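Local coordinates for protein EreC (PDB 6XCQ) that probably hydrolyses the lactone ring of macrolide antibiotics such as erythromycin, an esterase activity associated with macrolide resistance, at residues Leu77-Leu82 and Ile341-Leu346; Glu51-Leu56 and Ile83-Glu88. The protein carries 1 engineered substitution. All blocks are in the same frame, centred on the assembly; numbering follows the deposited sequence.

How the contacts relate
Both contacts use helix 73-90, taking consecutive parts of it. Contact 1 sets residues 77-82 against strand 341-345 of the mixed sheet, and contact 2 sets residues 83-88 against the short helical segment 51-56. The first is wholly buried and apolar across its interface, one phenylalanine ring packing between helix and sheet. The second, also largely buried, lies farther from the centre of the chain, about 20 Å against 15 Å, and adds a hydroxyl-hydroxyl hydrogen bond where the helix meets a partly exposed threonine. Their centres are about 13 Å apart, and they touch where Leu82 CD2 packs 3.8 Å from Leu53 CD1, making the apolar packing continuous.

Contact 1. Residues Leu77-Leu82 and Ile341-Leu346; sequences LARASL and IAFTHL
Phe343 and Leu82 each hold CG opposite the carbonyl carbon (chi1 -74° for Phe343), a setting that points the Phe343 ring at helix 77-82 and Leu82 back toward the strand, the two side chains approaching from opposite directions. The Phe343 ring makes every close contact, offering its outer carbons to three helix residues. Ala78 CB lies 3.5 Å from Phe343 CE2; the small alanine methyl lets the ring come close to the helix. One turn on, Leu82 CD1 sits 3.5 Å from Phe343 CZ and also lies 3.8 Å from Phe343 CE1. Between them Arg79 contributes its aliphatic stem, with CG 3.7 Å from Phe343 CE2. All three groups reach the ring obliquely, whereas the backbone N of Arg79 lies at the ring edge, in its plane. The chain of Arg79, extended from CG to NE, leads its guanidinium away from the ring, the two planes 62° apart. That polar end turns to the neighbouring strand 62-65 and the loop after it, where NH2 and NE make weak hydrogen bonds to the carbonyls of Leu65 and Gly66. Leu65 also packs on both Phe343 and Leu82, while Val425 of strand 423-427 touches Phe343. The segments run roughly antiparallel, their axes at 146° and 10.8 Å apart at closest approach. A helix packed through apolar side chains on a largely parallel sheet is characteristic of layered alpha/beta folds; here it is the helix of the beta-alpha-beta crossover from strand 62-65 to strand 94-97.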
loop_
_atom_site.group_PDB
_atom_site.type_symbol
_atom_site.label_atom_id
_atom_site.label_comp_id
_atom_site.label_asym_id
_atom_site.label_seq_id
_atom_site.Cartn_x
_atom_site.Cartn_y
_atom_site.Cartn_z
ATOM N N LEU A 77 4.762 13.111 -7.812
ATOM C CA LEU A 77 5.298 14.424 -7.475
ATOM C C LEU A 77 4.708 14.949 -6.170
ATOM O O LEU A 77 5.443 15.415 -5.289
ATOM C CB LEU A 77 5.031 15.409 -8.617
ATOM C CG LEU A 77 6.019 15.310 -9.774
ATOM C CD1 LEU A 77 5.558 16.172 -10.956
ATOM C CD2 LEU A 77 7.431 15.706 -9.318
ATOM N N ALA A 78 3.375 14.902 -6.040
ATOM C CA ALA A 78 2.737 15.407 -4.826
ATOM C C ALA A 78 3.141 14.588 -3.610
ATOM O O ALA A 78 3.284 15.134 -2.514
ATOM C CB ALA A 78 1.212 15.412 -4.969
ATOM N N ARG A 79 3.312 13.274 -3.778
ATOM C CA ARG A 79 3.752 12.451 -2.653
ATOM C C ARG A 79 5.137 12.866 -2.182
ATOM O O ARG A 79 5.378 12.982 -0.977
ATOM C CB ARG A 79 3.752 10.973 -3.033
ATOM C CG ARG A 79 2.384 10.356 -3.029
ATOM C CD ARG A 79 2.436 8.918 -3.470
ATOM N NE ARG A 79 1.254 8.213 -2.997
ATOM C CZ ARG A 79 1.000 6.934 -3.232
ATOM N NH1 ARG A 79 1.849 6.210 -3.951
ATOM N NH2 ARG A 79 -0.107 6.385 -2.746
ATOM N N ALA A 80 6.058 13.102 -3.119
ATOM C CA ALA A 80 7.399 13.522 -2.731
ATOM C C ALA A 80 7.355 14.837 -1.967
ATOM O O ALA A 80 8.051 15.002 -0.955
ATOM C CB ALA A 80 8.294 13.640 -3.962
ATOM N N SER A 81 6.528 15.783 -2.423
ATOM C CA SER A 81 6.427 17.057 -1.712
ATOM C C SER A 81 5.883 16.865 -0.299
ATOM O O SER A 81 6.382 17.465 0.657
ATOM C CB SER A 81 5.543 18.029 -2.496
ATOM O OG SER A 81 6.224 18.471 -3.663
ATOM N N LEU A 82 4.839 16.055 -0.148
ATOM C CA LEU A 82 4.253 15.897 1.171
ATOM C C LEU A 82 5.141 15.046 2.078
ATOM O O LEU A 82 5.102 15.204 3.298
ATOM C CB LEU A 82 2.856 15.306 1.043
ATOM C CG LEU A 82 1.858 16.394 0.634
ATOM C CD1 LEU A 82 0.552 15.814 0.137
ATOM C CD2 LEU A 82 1.623 17.313 1.821
ATOM N N ILE A 341 -4.898 11.314 3.814
ATOM C CA ILE A 341 -4.980 12.386 2.829
ATOM C C ILE A 341 -5.217 11.744 1.462
ATOM O O ILE A 341 -4.344 11.044 0.933
ATOM C CB ILE A 341 -3.724 13.264 2.834
ATOM C CG1 ILE A 341 -3.380 13.683 4.275
ATOM C CG2 ILE A 341 -3.941 14.478 1.922
ATOM C CD1 ILE A 341 -2.182 14.596 4.404
ATOM N N ALA A 342 -6.419 11.923 0.922
ATOM C CA ALA A 342 -6.724 11.463 -0.429
ATOM C C ALA A 342 -6.119 12.401 -1.470
ATOM O O ALA A 342 -6.000 13.605 -1.242
ATOM C CB ALA A 342 -8.228 11.378 -0.647
ATOM N N PHE A 343 -5.718 11.833 -2.611
ATOM C CA PHE A 343 -5.233 12.593 -3.766
ATOM C C PHE A 343 -6.213 12.389 -4.907
ATOM O O PHE A 343 -6.527 11.243 -5.244
ATOM C CB PHE A 343 -3.855 12.118 -4.254
ATOM C CG PHE A 343 -2.700 12.501 -3.392
ATOM C CD1 PHE A 343 -2.848 12.725 -2.027
ATOM C CD2 PHE A 343 -1.430 12.564 -3.942
ATOM C CE1 PHE A 343 -1.743 13.042 -1.226
ATOM C CE2 PHE A 343 -0.328 12.884 -3.151
ATOM C CZ PHE A 343 -0.492 13.125 -1.795
ATOM N N THR A 344 -6.662 13.473 -5.535
ATOM C CA THR A 344 -7.487 13.334 -6.726
ATOM C C THR A 344 -7.020 14.355 -7.770
ATOM O O THR A 344 -5.971 14.983 -7.618
ATOM C CB THR A 344 -8.978 13.443 -6.377
ATOM O OG1 THR A 344 -9.746 13.062 -7.528
ATOM C CG2 THR A 344 -9.344 14.859 -5.932
ATOM N N HIS A 345 -7.779 14.500 -8.858
ATOM C CA HIS A 345 -7.288 15.297 -9.979
ATOM C C HIS A 345 -8.446 15.779 -10.834
ATOM O O HIS A 345 -9.553 15.233 -10.789
ATOM C CB HIS A 345 -6.314 14.491 -10.855
ATOM C CG HIS A 345 -6.988 13.393 -11.612
ATOM N ND1 HIS A 345 -7.500 13.568 -12.884
ATOM C CD2 HIS A 345 -7.278 12.115 -11.259
ATOM C CE1 HIS A 345 -8.059 12.440 -13.289
ATOM N NE2 HIS A 345 -7.943 11.542 -12.319
ATOM N N LEU A 346 -8.153 16.788 -11.659
ATOM C CA LEU A 346 -9.132 17.405 -12.545
ATOM C C LEU A 346 -8.913 17.053 -14.014
ATOM O O LEU A 346 -9.528 17.676 -14.888
ATOM C CB LEU A 346 -9.117 18.932 -12.372
ATOM C CG LEU A 346 -9.326 19.486 -10.967
ATOM C CD1 LEU A 346 -9.440 21.006 -11.014
ATOM C CD2 LEU A 346 -10.577 18.892 -10.318
#

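Contact 2. Residues Glu51-Leu56 and Ile83-Glu88; sequences EILTPL and IRYLVE
Residues 83-88 continue helix 73-90, whereas residues 51-56 coil helically at the edge of the short helix 54-57; Thr54 N bonds to Glu51 O at 3.0 Å. A tyrosine of helix 73-90 bridges to this helical turn at the flank of the alpha/beta fold. In Tyr85, CG stands anti to the backbone N (chi1 166°), directing the ring at residues 53 and 54. Leu53 crosses the ring obliquely, with CB and CD1 each 4.1 Å from Tyr85 CE2, and Leu394 of strand 392-396 touches the same leucine. Elsewhere on the helix, Arg84 holds Glu88 side-on: Arg84 NE donates to Glu88 OE2 at 2.9 Å, meeting it from above the carboxylate plane, while Arg84 NH2 donates to Glu88 OE1 on its syn lone pair at 3.1 Å. Tyr142 OH on helix 126-146 also bonds to Glu88 OE2, tying this salt bridge to that helix. His90 bonds to the Tyr85 hydroxyl through NE2, and the two rings meet steeply, at about 70°. The phenol oxygen therefore has a second partner besides Thr54, whose OG1 lies in the ring plane at its edge, 2.8 Å from Tyr85 OH.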
loop_
_atom_site.group_PDB
_atom_site.type_symbol
_atom_site.label_atom_id
_atom_site.label_comp_id
_atom_site.label_asym_id
_atom_site.label_seq_id
_atom_site.Cartn_x
_atom_site.Cartn_y
_atom_site.Cartn_z
ATOM N N GLU A 51 0.594 24.761 5.578
ATOM C CA GLU A 51 0.309 25.067 6.981
ATOM C C GLU A 51 -1.092 24.637 7.367
ATOM O O GLU A 51 -1.358 24.371 8.543
ATOM C CB GLU A 51 0.487 26.564 7.256
ATOM N N ILE A 52 -1.999 24.564 6.388
ATOM C CA ILE A 52 -3.366 24.123 6.633
ATOM C C ILE A 52 -3.415 22.715 7.222
ATOM O O ILE A 52 -4.384 22.359 7.902
ATOM C CB ILE A 52 -4.156 24.239 5.308
ATOM C CG1 ILE A 52 -5.605 23.809 5.447
ATOM C CG2 ILE A 52 -3.499 23.427 4.216
ATOM C CD1 ILE A 52 -6.326 23.827 4.107
ATOM N N LEU A 53 -2.380 21.905 6.995
ATOM C CA LEU A 53 -2.339 20.534 7.491
ATOM C C LEU A 53 -1.739 20.416 8.882
ATOM O O LEU A 53 -1.832 19.340 9.487
ATOM C CB LEU A 53 -1.519 19.646 6.547
ATOM C CG LEU A 53 -1.864 19.601 5.061
ATOM C CD1 LEU A 53 -0.824 18.789 4.288
ATOM C CD2 LEU A 53 -3.249 19.028 4.857
ATOM N N THR A 54 -1.091 21.461 9.393
ATOM C CA THR A 54 -0.333 21.295 10.633
ATOM C C THR A 54 -1.205 20.867 11.810
ATOM O O THR A 54 -0.794 19.942 12.531
ATOM C CB THR A 54 0.457 22.575 10.943
ATOM O OG1 THR A 54 1.536 22.706 10.010
ATOM C CG2 THR A 54 1.036 22.523 12.338
ATOM N N PRO A 55 -2.399 21.441 12.042
ATOM C CA PRO A 55 -3.243 20.938 13.144
ATOM C C PRO A 55 -3.590 19.464 13.040
ATOM O O PRO A 55 -3.537 18.748 14.049
ATOM C CB PRO A 55 -4.501 21.811 13.035
ATOM C CG PRO A 55 -4.031 23.047 12.438
ATOM C CD PRO A 55 -3.004 22.634 11.424
ATOM N N LEU A 56 -3.969 18.986 11.853
ATOM C CA LEU A 56 -4.365 17.586 11.766
ATOM C C LEU A 56 -3.165 16.660 11.879
ATOM O O LEU A 56 -3.320 15.512 12.299
ATOM C CB LEU A 56 -5.157 17.329 10.474
ATOM C CG LEU A 56 -4.523 17.183 9.090
ATOM C CD1 LEU A 56 -3.980 15.770 8.867
ATOM C CD2 LEU A 56 -5.557 17.518 8.014
ATOM N N ILE A 83 5.952 14.159 1.505
ATOM C CA ILE A 83 6.977 13.478 2.298
ATOM C C ILE A 83 7.956 14.505 2.865
ATOM O O ILE A 83 8.251 14.509 4.066
ATOM C CB ILE A 83 7.687 12.404 1.446
ATOM C CG1 ILE A 83 6.742 11.232 1.186
ATOM C CG2 ILE A 83 8.948 11.889 2.130
ATOM C CD1 ILE A 83 7.181 10.314 0.039
ATOM N N ARG A 84 8.420 15.437 2.022
ATOM C CA ARG A 84 9.287 16.515 2.504
ATOM C C ARG A 84 8.654 17.259 3.676
ATOM O O ARG A 84 9.304 17.499 4.699
ATOM C CB ARG A 84 9.602 17.493 1.370
ATOM C CG ARG A 84 10.790 17.098 0.514
ATOM C CD ARG A 84 11.344 18.307 -0.215
ATOM N NE ARG A 84 12.025 19.192 0.722
ATOM C CZ ARG A 84 12.306 20.466 0.484
ATOM N NH1 ARG A 84 11.956 21.024 -0.672
ATOM N NH2 ARG A 84 12.931 21.184 1.411
ATOM N N TYR A 85 7.378 17.626 3.547
ATOM C CA TYR A 85 6.706 18.352 4.621
ATOM C C TYR A 85 6.628 17.524 5.903
ATOM O O TYR A 85 6.898 18.027 7.000
ATOM C CB TYR A 85 5.310 18.763 4.160
ATOM C CG TYR A 85 4.407 19.213 5.277
ATOM C CD1 TYR A 85 4.589 20.445 5.891
ATOM C CD2 TYR A 85 3.360 18.413 5.704
ATOM C CE1 TYR A 85 3.748 20.868 6.902
ATOM C CE2 TYR A 85 2.521 18.819 6.714
ATOM C CZ TYR A 85 2.716 20.049 7.309
ATOM O OH TYR A 85 1.866 20.445 8.314
ATOM N N LEU A 86 6.237 16.255 5.789
ATOM C CA LEU A 86 6.067 15.433 6.984
ATOM C C LEU A 86 7.413 15.114 7.622
ATOM O O LEU A 86 7.542 15.105 8.855
ATOM C CB LEU A 86 5.320 14.148 6.636
ATOM C CG LEU A 86 3.858 14.338 6.233
ATOM C CD1 LEU A 86 3.273 13.051 5.625
ATOM C CD2 LEU A 86 3.075 14.808 7.435
ATOM N N VAL A 87 8.431 14.870 6.801
ATOM C CA VAL A 87 9.751 14.556 7.333
ATOM C C VAL A 87 10.387 15.799 7.937
ATOM O O VAL A 87 10.805 15.800 9.102
ATOM C CB VAL A 87 10.642 13.941 6.241
ATOM C CG1 VAL A 87 12.108 13.951 6.690
ATOM C CG2 VAL A 87 10.189 12.531 5.944
ATOM N N GLU A 88 10.441 16.886 7.171
ATOM C CA GLU A 88 11.229 18.032 7.604
ATOM C C GLU A 88 10.516 18.911 8.612
ATOM O O GLU A 88 11.185 19.636 9.359
ATOM C CB GLU A 88 11.653 18.868 6.406
ATOM C CG GLU A 88 12.525 18.108 5.465
ATOM C CD GLU A 88 12.874 18.936 4.266
ATOM O OE1 GLU A 88 12.693 20.164 4.353
ATOM O OE2 GLU A 88 13.297 18.365 3.243
#